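Local coordinates for PmbA-related protein (Thermotoga maritima, PDB 1VL4) that has no firmly established function but belongs to the PmbA/TldD family, whose members are generally assigned metallopeptidase activity, at residues K19-A24 and E82-C87; K27-E32 and K86-A91; E32-F37 and E104-G109; I164-N167 and L171-E174. One frame throughout, in Å; residues are numbered along the deposited sequence.

Contact 1: residues K19-A24 and E82-C87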
loop_
_atom_site.group_PDB
_atom_site.type_symbol
_atom_site.label_atom_id
_atom_site.label_comp_id
_atom_site.label_asym_id
_atom_site.label_seq_id
_atom_site.Cartn_x
_atom_site.Cartn_y
_atom_site.Cartn_z
ATOM N N LYS A 19 28.633 4.204 13.813
ATOM C CA LYS A 19 28.612 2.996 14.672
ATOM C C LYS A 19 29.440 3.121 15.941
ATOM O O LYS A 19 28.955 2.843 17.048
ATOM C CB LYS A 19 29.073 1.760 13.856
ATOM C CG LYS A 19 29.337 0.490 14.666
ATOM C CD LYS A 19 30.112 -0.534 13.851
ATOM C CE LYS A 19 30.470 -1.744 14.684
ATOM N NZ LYS A 19 30.716 -2.983 13.842
ATOM N N ASP A 20 30.672 3.600 15.783
ATOM C CA ASP A 20 31.600 3.734 16.884
ATOM C C ASP A 20 31.087 4.735 17.909
ATOM O O ASP A 20 31.173 4.480 19.123
ATOM C CB ASP A 20 32.982 4.188 16.375
ATOM C CG ASP A 20 33.741 3.084 15.624
ATOM O OD1 ASP A 20 33.310 1.900 15.604
ATOM O OD2 ASP A 20 34.782 3.418 15.033
ATOM N N ARG A 21 30.581 5.874 17.432
ATOM C CA ARG A 21 30.080 6.892 18.348
ATOM C C ARG A 21 28.930 6.295 19.160
ATOM O O ARG A 21 28.878 6.435 20.374
ATOM C CB ARG A 21 29.549 8.132 17.599
ATOM C CG ARG A 21 30.571 9.124 16.963
ATOM C CD ARG A 21 31.195 10.148 17.956
ATOM N NE ARG A 21 30.270 10.955 18.791
ATOM C CZ ARG A 21 29.865 10.657 20.038
ATOM N NH1 ARG A 21 30.238 9.520 20.635
ATOM N NH2 ARG A 21 29.058 11.496 20.693
ATOM N N LEU A 22 27.998 5.650 18.449
ATOM C CA LEU A 22 26.826 5.031 19.075
ATOM C C LEU A 22 27.176 3.947 20.094
ATOM O O LEU A 22 26.594 3.925 21.186
ATOM C CB LEU A 22 25.913 4.428 18.007
ATOM C CG LEU A 22 24.997 5.390 17.217
ATOM C CD1 LEU A 22 24.192 4.546 16.246
ATOM C CD2 LEU A 22 24.080 6.182 18.130
ATOM N N PHE A 23 28.113 3.044 19.748
ATOM C CA PHE A 23 28.565 2.035 20.713
ATOM C C PHE A 23 29.215 2.640 21.964
ATOM O O PHE A 23 29.010 2.174 23.077
ATOM C CB PHE A 23 29.547 1.065 20.062
ATOM C CG PHE A 23 28.923 0.054 19.146
ATOM C CD1 PHE A 23 27.657 0.242 18.552
ATOM C CD2 PHE A 23 29.609 -1.111 18.866
ATOM C CE1 PHE A 23 27.138 -0.736 17.688
ATOM C CE2 PHE A 23 29.104 -2.064 18.028
ATOM C CZ PHE A 23 27.880 -1.897 17.436
ATOM N N ALA A 24 29.995 3.693 21.791
ATOM C CA ALA A 24 30.590 4.387 22.932
ATOM C C ALA A 24 29.494 5.019 23.834
ATOM O O ALA A 24 29.502 4.880 25.068
ATOM C CB ALA A 24 31.551 5.459 22.413
ATOM N N GLU A 82 23.955 11.243 10.312
ATOM C CA GLU A 82 24.456 12.412 11.028
ATOM C C GLU A 82 23.976 12.418 12.477
ATOM O O GLU A 82 22.953 11.792 12.801
ATOM C CB GLU A 82 24.029 13.709 10.323
ATOM N N ASN A 83 24.736 13.127 13.310
ATOM C CA ASN A 83 24.390 13.422 14.691
ATOM C C ASN A 83 24.065 12.125 15.423
ATOM O O ASN A 83 22.919 11.900 15.800
ATOM C CB ASN A 83 23.172 14.386 14.790
ATOM C CG ASN A 83 23.445 15.803 14.218
ATOM O OD1 ASN A 83 23.729 16.738 14.958
ATOM N ND2 ASN A 83 23.291 15.956 12.925
ATOM N N PRO A 84 25.074 11.272 15.632
ATOM C CA PRO A 84 24.778 10.038 16.367
ATOM C C PRO A 84 24.281 10.286 17.789
ATOM O O PRO A 84 23.474 9.505 18.294
ATOM C CB PRO A 84 26.125 9.294 16.367
ATOM C CG PRO A 84 27.172 10.414 16.176
ATOM C CD PRO A 84 26.502 11.367 15.251
ATOM N N GLU A 85 24.750 11.329 18.451
ATOM C CA GLU A 85 24.326 11.520 19.820
ATOM C C GLU A 85 22.854 11.940 19.892
ATOM O O GLU A 85 22.133 11.473 20.765
ATOM C CB GLU A 85 25.203 12.477 20.597
ATOM C CG GLU A 85 24.636 12.695 22.003
ATOM C CD GLU A 85 25.588 13.395 22.943
ATOM O OE1 GLU A 85 25.790 14.628 22.794
ATOM O OE2 GLU A 85 26.105 12.707 23.851
ATOM N N LYS A 86 22.406 12.789 18.969
ATOM C CA LYS A 86 20.978 13.120 18.858
ATOM C C LYS A 86 20.143 11.900 18.534
ATOM O O LYS A 86 19.114 11.676 19.159
ATOM C CB LYS A 86 20.735 14.251 17.831
ATOM C CG LYS A 86 21.354 15.531 18.319
ATOM C CD LYS A 86 21.245 16.737 17.371
ATOM C CE LYS A 86 21.989 17.935 17.996
ATOM N NZ LYS A 86 21.274 19.220 17.813
ATOM N N CYS A 87 20.582 11.109 17.561
ATOM C CA CYS A 87 19.934 9.836 17.246
ATOM C C CYS A 87 19.816 8.880 18.451
ATOM O O CYS A 87 18.756 8.296 18.692
ATOM C CB CYS A 87 20.717 9.123 16.184
ATOM S SG CYS A 87 20.555 9.893 14.566
#

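Contact 2: residues K27-E32 and K86-A91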
loop_
_atom_site.group_PDB
_atom_site.type_symbol
_atom_site.label_atom_id
_atom_site.label_comp_id
_atom_site.label_asym_id
_atom_site.label_seq_id
_atom_site.Cartn_x
_atom_site.Cartn_y
_atom_site.Cartn_z
ATOM N N LYS A 27 27.699 2.166 25.939
ATOM C CA LYS A 27 28.501 1.788 27.103
ATOM C C LYS A 27 28.420 2.846 28.188
ATOM O O LYS A 27 28.199 2.514 29.346
ATOM C CB LYS A 27 29.960 1.590 26.701
ATOM C CG LYS A 27 30.262 0.272 25.950
ATOM C CD LYS A 27 31.797 0.180 25.811
ATOM C CE LYS A 27 32.246 -0.554 24.562
ATOM N NZ LYS A 27 33.590 -0.042 24.131
ATOM N N LYS A 28 28.537 4.112 27.795
ATOM C CA LYS A 28 28.446 5.226 28.746
ATOM C C LYS A 28 27.116 5.230 29.479
ATOM O O LYS A 28 27.078 5.563 30.618
ATOM C CB LYS A 28 28.650 6.576 28.052
ATOM C CG LYS A 28 28.702 7.771 29.009
ATOM N N ASN A 29 26.033 4.809 28.822
ATOM C CA ASN A 29 24.694 4.911 29.421
ATOM C C ASN A 29 24.117 3.615 30.030
ATOM O O ASN A 29 22.998 3.600 30.559
ATOM C CB ASN A 29 23.734 5.570 28.415
ATOM C CG ASN A 29 23.999 7.086 28.257
ATOM O OD1 ASN A 29 23.472 7.886 29.018
ATOM N ND2 ASN A 29 24.846 7.473 27.275
ATOM N N GLY A 30 24.901 2.544 30.025
ATOM C CA GLY A 30 24.434 1.265 30.560
ATOM C C GLY A 30 23.300 0.639 29.742
ATOM O O GLY A 30 22.410 -0.001 30.291
ATOM N N VAL A 31 23.328 0.820 28.430
ATOM C CA VAL A 31 22.395 0.145 27.530
ATOM C C VAL A 31 23.134 -0.609 26.436
ATOM O O VAL A 31 24.347 -0.419 26.253
ATOM C CB VAL A 31 21.406 1.180 26.914
ATOM C CG1 VAL A 31 20.705 1.950 28.014
ATOM C CG2 VAL A 31 22.101 2.142 25.953
ATOM N N GLU A 32 22.424 -1.486 25.719
ATOM C CA GLU A 32 22.965 -2.078 24.527
ATOM C C GLU A 32 22.407 -1.253 23.365
ATOM O O GLU A 32 21.383 -0.580 23.520
ATOM C CB GLU A 32 22.561 -3.551 24.339
ATOM C CG GLU A 32 22.748 -4.422 25.565
ATOM C CD GLU A 32 24.202 -4.601 25.943
ATOM O OE1 GLU A 32 25.090 -4.267 25.128
ATOM O OE2 GLU A 32 24.452 -5.065 27.073
ATOM N N LYS A 86 22.406 12.789 18.969
ATOM C CA LYS A 86 20.978 13.120 18.858
ATOM C C LYS A 86 20.143 11.900 18.534
ATOM O O LYS A 86 19.114 11.676 19.159
ATOM C CB LYS A 86 20.735 14.251 17.831
ATOM C CG LYS A 86 21.354 15.531 18.319
ATOM C CD LYS A 86 21.245 16.737 17.371
ATOM C CE LYS A 86 21.989 17.935 17.996
ATOM N NZ LYS A 86 21.274 19.220 17.813
ATOM N N CYS A 87 20.582 11.109 17.561
ATOM C CA CYS A 87 19.934 9.836 17.246
ATOM C C CYS A 87 19.816 8.880 18.451
ATOM O O CYS A 87 18.756 8.296 18.692
ATOM C CB CYS A 87 20.717 9.123 16.184
ATOM S SG CYS A 87 20.555 9.893 14.566
ATOM N N PHE A 88 20.919 8.723 19.183
ATOM C CA PHE A 88 20.948 7.890 20.347
ATOM C C PHE A 88 19.995 8.421 21.409
ATOM O O PHE A 88 19.191 7.670 21.968
ATOM C CB PHE A 88 22.395 7.765 20.865
ATOM C CG PHE A 88 22.513 7.053 22.176
ATOM C CD1 PHE A 88 22.415 7.764 23.359
ATOM C CD2 PHE A 88 22.715 5.664 22.223
ATOM C CE1 PHE A 88 22.530 7.140 24.601
ATOM C CE2 PHE A 88 22.824 5.028 23.458
ATOM C CZ PHE A 88 22.730 5.775 24.651
ATOM N N GLU A 89 20.067 9.714 21.681
ATOM C CA GLU A 89 19.222 10.323 22.694
ATOM C C GLU A 89 17.727 10.183 22.340
ATOM O O GLU A 89 16.882 9.986 23.218
ATOM C CB GLU A 89 19.613 11.791 22.928
ATOM C CG GLU A 89 21.033 12.017 23.540
ATOM C CD GLU A 89 21.276 11.376 24.931
ATOM O OE1 GLU A 89 20.301 11.002 25.635
ATOM O OE2 GLU A 89 22.469 11.265 25.325
ATOM N N GLU A 90 17.418 10.233 21.055
ATOM C CA GLU A 90 16.051 10.039 20.576
ATOM C C GLU A 90 15.588 8.614 20.850
ATOM O O GLU A 90 14.500 8.388 21.375
ATOM C CB GLU A 90 15.992 10.368 19.088
ATOM C CG GLU A 90 14.605 10.416 18.499
ATOM C CD GLU A 90 13.745 11.602 18.957
ATOM O OE1 GLU A 90 14.177 12.497 19.711
ATOM O OE2 GLU A 90 12.578 11.593 18.573
ATOM N N ALA A 91 16.431 7.633 20.547
ATOM C CA ALA A 91 16.079 6.203 20.767
ATOM C C ALA A 91 15.925 5.951 22.259
ATOM O O ALA A 91 15.017 5.236 22.686
ATOM C CB ALA A 91 17.135 5.290 20.205
#

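Contact 3: residues E32-F37 and E104-G109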
loop_
_atom_site.group_PDB
_atom_site.type_symbol
_atom_site.label_atom_id
_atom_site.label_comp_id
_atom_site.label_asym_id
_atom_site.label_seq_id
_atom_site.Cartn_x
_atom_site.Cartn_y
_atom_site.Cartn_z
ATOM N N GLU A 32 22.424 -1.486 25.719
ATOM C CA GLU A 32 22.965 -2.078 24.527
ATOM C C GLU A 32 22.407 -1.253 23.365
ATOM O O GLU A 32 21.383 -0.580 23.520
ATOM C CB GLU A 32 22.561 -3.551 24.339
ATOM C CG GLU A 32 22.748 -4.422 25.565
ATOM C CD GLU A 32 24.202 -4.601 25.943
ATOM O OE1 GLU A 32 25.090 -4.267 25.128
ATOM O OE2 GLU A 32 24.452 -5.065 27.073
ATOM N N VAL A 33 23.113 -1.256 22.242
ATOM C CA VAL A 33 22.597 -0.663 21.004
ATOM C C VAL A 33 22.799 -1.608 19.836
ATOM O O VAL A 33 23.770 -2.408 19.781
ATOM C CB VAL A 33 23.183 0.766 20.728
ATOM C CG1 VAL A 33 24.677 0.690 20.365
ATOM C CG2 VAL A 33 22.411 1.473 19.673
ATOM N N GLN A 34 21.820 -1.560 18.927
ATOM C CA GLN A 34 21.841 -2.285 17.677
ATOM C C GLN A 34 21.527 -1.341 16.530
ATOM O O GLN A 34 20.625 -0.506 16.618
ATOM C CB GLN A 34 20.870 -3.449 17.697
ATOM C CG GLN A 34 20.807 -4.235 16.420
ATOM C CD GLN A 34 20.042 -5.550 16.628
ATOM O OE1 GLN A 34 20.584 -6.544 17.110
ATOM N NE2 GLN A 34 18.750 -5.517 16.346
ATOM N N ILE A 35 22.319 -1.464 15.474
ATOM C CA ILE A 35 22.220 -0.627 14.307
ATOM C C ILE A 35 21.998 -1.513 13.083
ATOM O O ILE A 35 22.761 -2.450 12.816
ATOM C CB ILE A 35 23.477 0.230 14.091
ATOM C CG1 ILE A 35 23.862 0.956 15.359
ATOM C CG2 ILE A 35 23.212 1.220 12.933
ATOM C CD1 ILE A 35 25.298 1.437 15.331
ATOM N N SER A 36 20.918 -1.237 12.368
ATOM C CA SER A 36 20.584 -1.943 11.165
ATOM C C SER A 36 20.651 -0.920 10.002
ATOM O O SER A 36 20.080 0.199 10.054
ATOM C CB SER A 36 19.201 -2.582 11.267
ATOM O OG SER A 36 19.136 -3.465 12.370
ATOM N N PHE A 37 21.343 -1.323 8.959
ATOM C CA PHE A 37 21.634 -0.486 7.805
ATOM C C PHE A 37 21.107 -1.224 6.561
ATOM O O PHE A 37 21.275 -2.441 6.400
ATOM C CB PHE A 37 23.144 -0.197 7.848
ATOM C CG PHE A 37 23.771 0.325 6.556
ATOM C CD1 PHE A 37 23.741 -0.434 5.364
ATOM C CD2 PHE A 37 24.534 1.487 6.580
ATOM C CE1 PHE A 37 24.357 0.008 4.190
ATOM C CE2 PHE A 37 25.175 1.954 5.404
ATOM C CZ PHE A 37 25.070 1.201 4.194
ATOM N N GLU A 104 12.444 -8.121 25.800
ATOM C CA GLU A 104 13.203 -8.133 24.520
ATOM C C GLU A 104 14.681 -8.463 24.709
ATOM O O GLU A 104 15.282 -8.200 25.761
ATOM C CB GLU A 104 13.137 -6.783 23.771
ATOM C CG GLU A 104 11.725 -6.228 23.401
ATOM C CD GLU A 104 11.166 -6.792 22.117
ATOM O OE1 GLU A 104 11.952 -7.113 21.198
ATOM O OE2 GLU A 104 9.927 -6.929 22.036
ATOM N N TYR A 105 15.289 -8.983 23.646
ATOM C CA TYR A 105 16.740 -9.070 23.627
ATOM C C TYR A 105 17.367 -9.049 22.237
ATOM O O TYR A 105 16.684 -9.135 21.200
ATOM C CB TYR A 105 17.222 -10.275 24.447
ATOM C CG TYR A 105 16.682 -11.561 23.974
ATOM C CD1 TYR A 105 15.387 -11.936 24.280
ATOM C CD2 TYR A 105 17.480 -12.418 23.209
ATOM C CE1 TYR A 105 14.882 -13.135 23.825
ATOM C CE2 TYR A 105 17.003 -13.621 22.759
ATOM C CZ TYR A 105 15.700 -13.987 23.064
ATOM O OH TYR A 105 15.238 -15.205 22.595
ATOM N N PHE A 106 18.674 -8.812 22.242
ATOM C CA PHE A 106 19.485 -8.833 21.037
ATOM C C PHE A 106 20.231 -10.165 20.938
ATOM O O PHE A 106 20.513 -10.811 21.952
ATOM C CB PHE A 106 20.535 -7.732 21.065
ATOM C CG PHE A 106 19.989 -6.313 20.998
ATOM C CD1 PHE A 106 18.706 -6.028 20.504
ATOM C CD2 PHE A 106 20.809 -5.246 21.397
ATOM C CE1 PHE A 106 18.254 -4.671 20.421
ATOM C CE2 PHE A 106 20.356 -3.901 21.330
ATOM C CZ PHE A 106 19.058 -3.628 20.843
ATOM N N PHE A 107 20.579 -10.498 19.709
ATOM C CA PHE A 107 21.365 -11.644 19.364
ATOM C C PHE A 107 22.862 -11.332 19.435
ATOM O O PHE A 107 23.333 -10.293 18.962
ATOM C CB PHE A 107 20.982 -12.136 17.961
ATOM C CG PHE A 107 21.395 -13.550 17.682
ATOM C CD1 PHE A 107 20.847 -14.588 18.411
ATOM C CD2 PHE A 107 22.304 -13.850 16.693
ATOM C CE1 PHE A 107 21.197 -15.913 18.132
ATOM C CE2 PHE A 107 22.676 -15.182 16.435
ATOM C CZ PHE A 107 22.106 -16.206 17.150
ATOM N N GLU A 108 23.602 -12.249 20.036
ATOM C CA GLU A 108 25.038 -12.107 20.215
ATOM C C GLU A 108 25.843 -12.484 18.985
ATOM O O GLU A 108 25.400 -13.224 18.136
ATOM C CB GLU A 108 25.482 -13.017 21.376
ATOM C CG GLU A 108 24.950 -12.586 22.701
ATOM C CD GLU A 108 25.414 -13.495 23.815
ATOM O OE1 GLU A 108 24.812 -14.588 23.954
ATOM O OE2 GLU A 108 26.381 -13.120 24.526
ATOM N N GLY A 109 27.068 -11.983 18.905
ATOM C CA GLY A 109 27.991 -12.320 17.843
ATOM C C GLY A 109 28.503 -13.736 17.995
ATOM O O GLY A 109 28.223 -14.394 19.003
HETATM O O HOH W 1 19.507 -8.949 17.468
#

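Contact 4: residues I164-N167 and L171-E174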
loop_
_atom_site.group_PDB
_atom_site.type_symbol
_atom_site.label_atom_id
_atom_site.label_comp_id
_atom_site.label_asym_id
_atom_site.label_seq_id
_atom_site.Cartn_x
_atom_site.Cartn_y
_atom_site.Cartn_z
ATOM N N ILE A 164 23.318 -4.468 6.731
ATOM C CA ILE A 164 24.320 -4.632 7.806
ATOM C C ILE A 164 23.548 -4.583 9.112
ATOM O O ILE A 164 22.703 -3.713 9.297
ATOM C CB ILE A 164 25.372 -3.501 7.838
ATOM C CG1 ILE A 164 26.266 -3.509 6.575
ATOM C CG2 ILE A 164 26.295 -3.664 9.059
ATOM C CD1 ILE A 164 27.177 -2.287 6.475
ATOM N N ILE A 165 23.797 -5.534 9.995
ATOM C CA ILE A 165 23.281 -5.483 11.370
ATOM C C ILE A 165 24.450 -5.649 12.339
ATOM O O ILE A 165 25.267 -6.585 12.216
ATOM C CB ILE A 165 22.156 -6.460 11.652
ATOM C CG1 ILE A 165 21.108 -6.445 10.523
ATOM C CG2 ILE A 165 21.501 -6.134 13.039
ATOM C CD1 ILE A 165 20.056 -7.509 10.615
ATOM N N THR A 166 24.556 -4.723 13.277
ATOM C CA THR A 166 25.612 -4.885 14.276
ATOM C C THR A 166 25.113 -4.369 15.617
ATOM O O THR A 166 24.253 -3.492 15.659
ATOM C CB THR A 166 26.920 -4.203 13.788
ATOM O OG1 THR A 166 27.981 -4.426 14.727
ATOM C CG2 THR A 166 26.706 -2.691 13.592
ATOM N N ASN A 167 25.625 -4.953 16.705
ATOM C CA ASN A 167 25.259 -4.562 18.041
ATOM C C ASN A 167 26.425 -4.709 19.037
ATOM O O ASN A 167 27.479 -5.298 18.688
ATOM C CB ASN A 167 23.992 -5.299 18.486
ATOM C CG ASN A 167 24.193 -6.750 18.739
ATOM O OD1 ASN A 167 25.243 -7.152 19.176
ATOM N ND2 ASN A 167 23.121 -7.556 18.550
ATOM N N LEU A 171 27.444 -8.787 17.596
ATOM C CA LEU A 171 26.882 -9.073 16.279
ATOM C C LEU A 171 27.480 -8.111 15.296
ATOM O O LEU A 171 27.613 -6.880 15.548
ATOM C CB LEU A 171 25.358 -8.871 16.249
ATOM C CG LEU A 171 24.583 -9.286 14.998
ATOM C CD1 LEU A 171 24.619 -10.803 14.851
ATOM C CD2 LEU A 171 23.115 -8.758 15.036
ATOM N N ASP A 172 27.852 -8.662 14.163
ATOM C CA ASP A 172 28.343 -7.881 13.043
ATOM C C ASP A 172 28.229 -8.682 11.717
ATOM O O ASP A 172 29.085 -9.504 11.377
ATOM C CB ASP A 172 29.774 -7.446 13.283
ATOM C CG ASP A 172 30.213 -6.359 12.281
ATOM O OD1 ASP A 172 29.391 -5.977 11.409
ATOM O OD2 ASP A 172 31.334 -5.853 12.413
ATOM N N VAL A 173 27.139 -8.465 11.002
ATOM C CA VAL A 173 26.805 -9.294 9.832
ATOM C C VAL A 173 26.459 -8.381 8.680
ATOM O O VAL A 173 26.002 -7.272 8.895
ATOM C CB VAL A 173 25.618 -10.348 10.159
ATOM C CG1 VAL A 173 26.105 -11.387 11.143
ATOM C CG2 VAL A 173 24.342 -9.704 10.645
ATOM N N GLU A 174 26.749 -8.820 7.461
ATOM C CA GLU A 174 26.522 -7.996 6.268
ATOM C C GLU A 174 26.174 -8.971 5.174
ATOM O O GLU A 174 26.673 -10.079 5.174
ATOM C CB GLU A 174 27.770 -7.175 5.907
ATOM C CG GLU A 174 27.676 -6.376 4.603
ATOM C CD GLU A 174 28.169 -7.126 3.335
ATOM O OE1 GLU A 174 28.932 -8.115 3.454
ATOM O OE2 GLU A 174 27.802 -6.706 2.201
HETATM O O HOH W 2 31.288 -5.052 15.557
#

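Contact 1: residues K19-A24 and E82-C87
P84, in the first turn of one helix, presses its ring against R21 and L22 on a turn of another. The tight part is mostly apolar. CB of R21 lies 3.6 Å from CG of P84, and the aliphatic start of the arginine crosses the proline side chain at about a right angle. The exception is beside it, where L22 sends its CD2 methyl to within 3.4 Å of the carbonyl O of P84, while the same methyl stands 4.1 Å from P84 CB. With CG turned to the backbone N side (chi1 -78°), the leucine reaches across although its CB does not point at P84. Proline suits the start of a helix, because the missing N-H costs nothing there and the ring gives a compact, rigid knob, which is consistent with the close backbones, 6.0 Å between CA of L22 and CA of P84.

The solvent side is looser. The R21 chain bends at chi2 and chi3, which carries its guanidinium over toward E85, and NH2 ends 4.0 Å from E85 CB. The opposite charges probably attract, but at 4.5 Å between R21 NH2 and E85 OE2 they do not form a salt bridge, and the guanidinium and carboxylate planes are turned 73° apart. Both residues are exposed, and of the two only R21 covers P84, with its CB and CG.

Beneath this exposed side, P84 also packs on F18 of helix 15-29, C87 meets both F18 and I65, and L22 rests on I35 and I65, so that helices 15-29 and 84-93 lie together over strands 32-48 and 51-69.

Contact 2: residues K27-E32 and K86-A91
F88 pushes its ring between N29 and V31, where helix 15-29 gives way to the following strand. The outer end of the ring does the touching. N29 ND2 comes within 3.6 Å of F88 CE1, and N29 CB lies 3.9 Å from F88 CZ; the amide plane is inclined 42° to the ring and approaches it neither squarely over the face nor at the edge. V31 meets the same outer end from the CE2 side: its CG2 methyl sits near the ring plane, at the edge, 3.9 Å from F88 CE2. A long, flat hydrocarbon suits this place because it can span from its own helix to both partners.

The second shell fixes these groups. F88 has CG pointing opposite its backbone N (chi1 173°), which directs the ring away from helix 84-93 and toward the other helix. The N29 amide does not rely on the ring for its polar needs, since ND2 is hydrogen-bonded to the backbone O of L25 one turn earlier. Between N29 and V31, G30 takes a positive phi of 67°, favourable to glycine, in a Schellman motif that ends the helix and probably helps to turn the chain so that V31 faces F88. An alanine in place of F88 would probably leave a gap between the helices, with V31 CG2 and the N29 amide deprived of the surface they pack on.

Farther out, F88 also touches L22 and L25 of helix 15-29 and V67 of strand 51-69, while V31 rests on V67 and K69. The ring thus fills the angle between the two helices and the sheet beneath them.

Contact 3: residues E32-F37 and E104-G109
F106 lies flat beneath Q34, their side chains sliding past each other in opposite directions. CB of Q34 stands over one face of the ring, 3.8 Å from its centroid and 19° off the normal, a CH-pi contact. Farther along, the amide stacks on the ring with the two planes only 23° apart. Q34 is extended, its CG directed opposite the backbone N (chi1 179°), and this lays CB and the amide along the aromatic surface. Near the ring's outer end, E32 CB approaches F106 CE2 to 3.7 Å, while the carboxylate leads away to the T168 hydroxyl.

Glutamine fits because it offers its CB methylene and the flat of its amide to the ring and still has a polar end. OE1 of Q34 accepts a bond from a water at 2.7 Å, which in turn accepts from F107 N at 2.9 Å, and N167 ND2 also donates to OE1. A serine in place of F106 would probably strip Q34 and E32 of their apolar cover and leave the loop tied here mainly by polar bonds.

V33 and I35 turn toward helix 15-29, whereas E32 and Q34 point to F106: the alternation of a beta strand sandwiched between a helix layer and an irregular segment clasped to the sheet's other face.

Contact 4: residues I164-N167 and L171-E174
I164 faces E174 in a non-hydrogen-bonded antiparallel pair, its CG1 3.8 Å from E174 CG; the carboxylate bends away, so only the stem of the glutamate covers the isoleucine. On the same face I164 also rests on F15 and F37.

I165 and V173 form the hydrogen-bonded pair. I165 N donates to V173 O at 3.0 Å, and V173 N returns a bond of 2.9 Å to I165 O, arriving almost in line with the carbonyl. Beta-branched residues suit extended strands, and I165 CB lies 4.0 Å from V173 CG2. I165 also lies side by side with L171, its CG2 3.7 Å from L171 CD2, on the face that carries Q34 and S36.

T166 points back to the I164 face. Its OG1, held opposite the backbone N (chi1 -177°), donates in the carbonyl plane to L171 O at 2.6 Å and accepts from K19 NZ, which also makes a weak, long ion pair with D172 OD2. A water donates to D172 OD2 and, weakly, to OG1.

N167 closes the strand. Its N gives L171 O a second donor at 3.0 Å, while its OD1 accepts L171 N from above the amide plane, at 3.2 Å, as well as L169 N. The latter makes an Asx turn, and asparagine is well suited to it. Together these bonds knit a beta hairpin, strands 148-167 and 172-188, at its turn end.

Overall arrangement
Contacts 1 and 2 join the same two helices, 15-29 and 84-93, and rely mainly on apolar packing, with an amide against the ring in contact 2; contact 1 runs out to solvent-facing charges, whereas contact 2 is buried, and the two meet where L22 CD2 touches F88 CB. Contacts 3 and 4 belong to the sheet beneath: strands 32-48 and 148-167 are neighbours in it, joined by a backbone hydrogen bond from F37 N to I164 O. Contact 3 is buried and combines CH-pi and amide-on-ring stacking with a bridging water, while contact 4, partly exposed, is chiefly backbone hydrogen bonding. F23 of 19-24 packs on V33 and on N167, tying the helix layer to both sheet contacts.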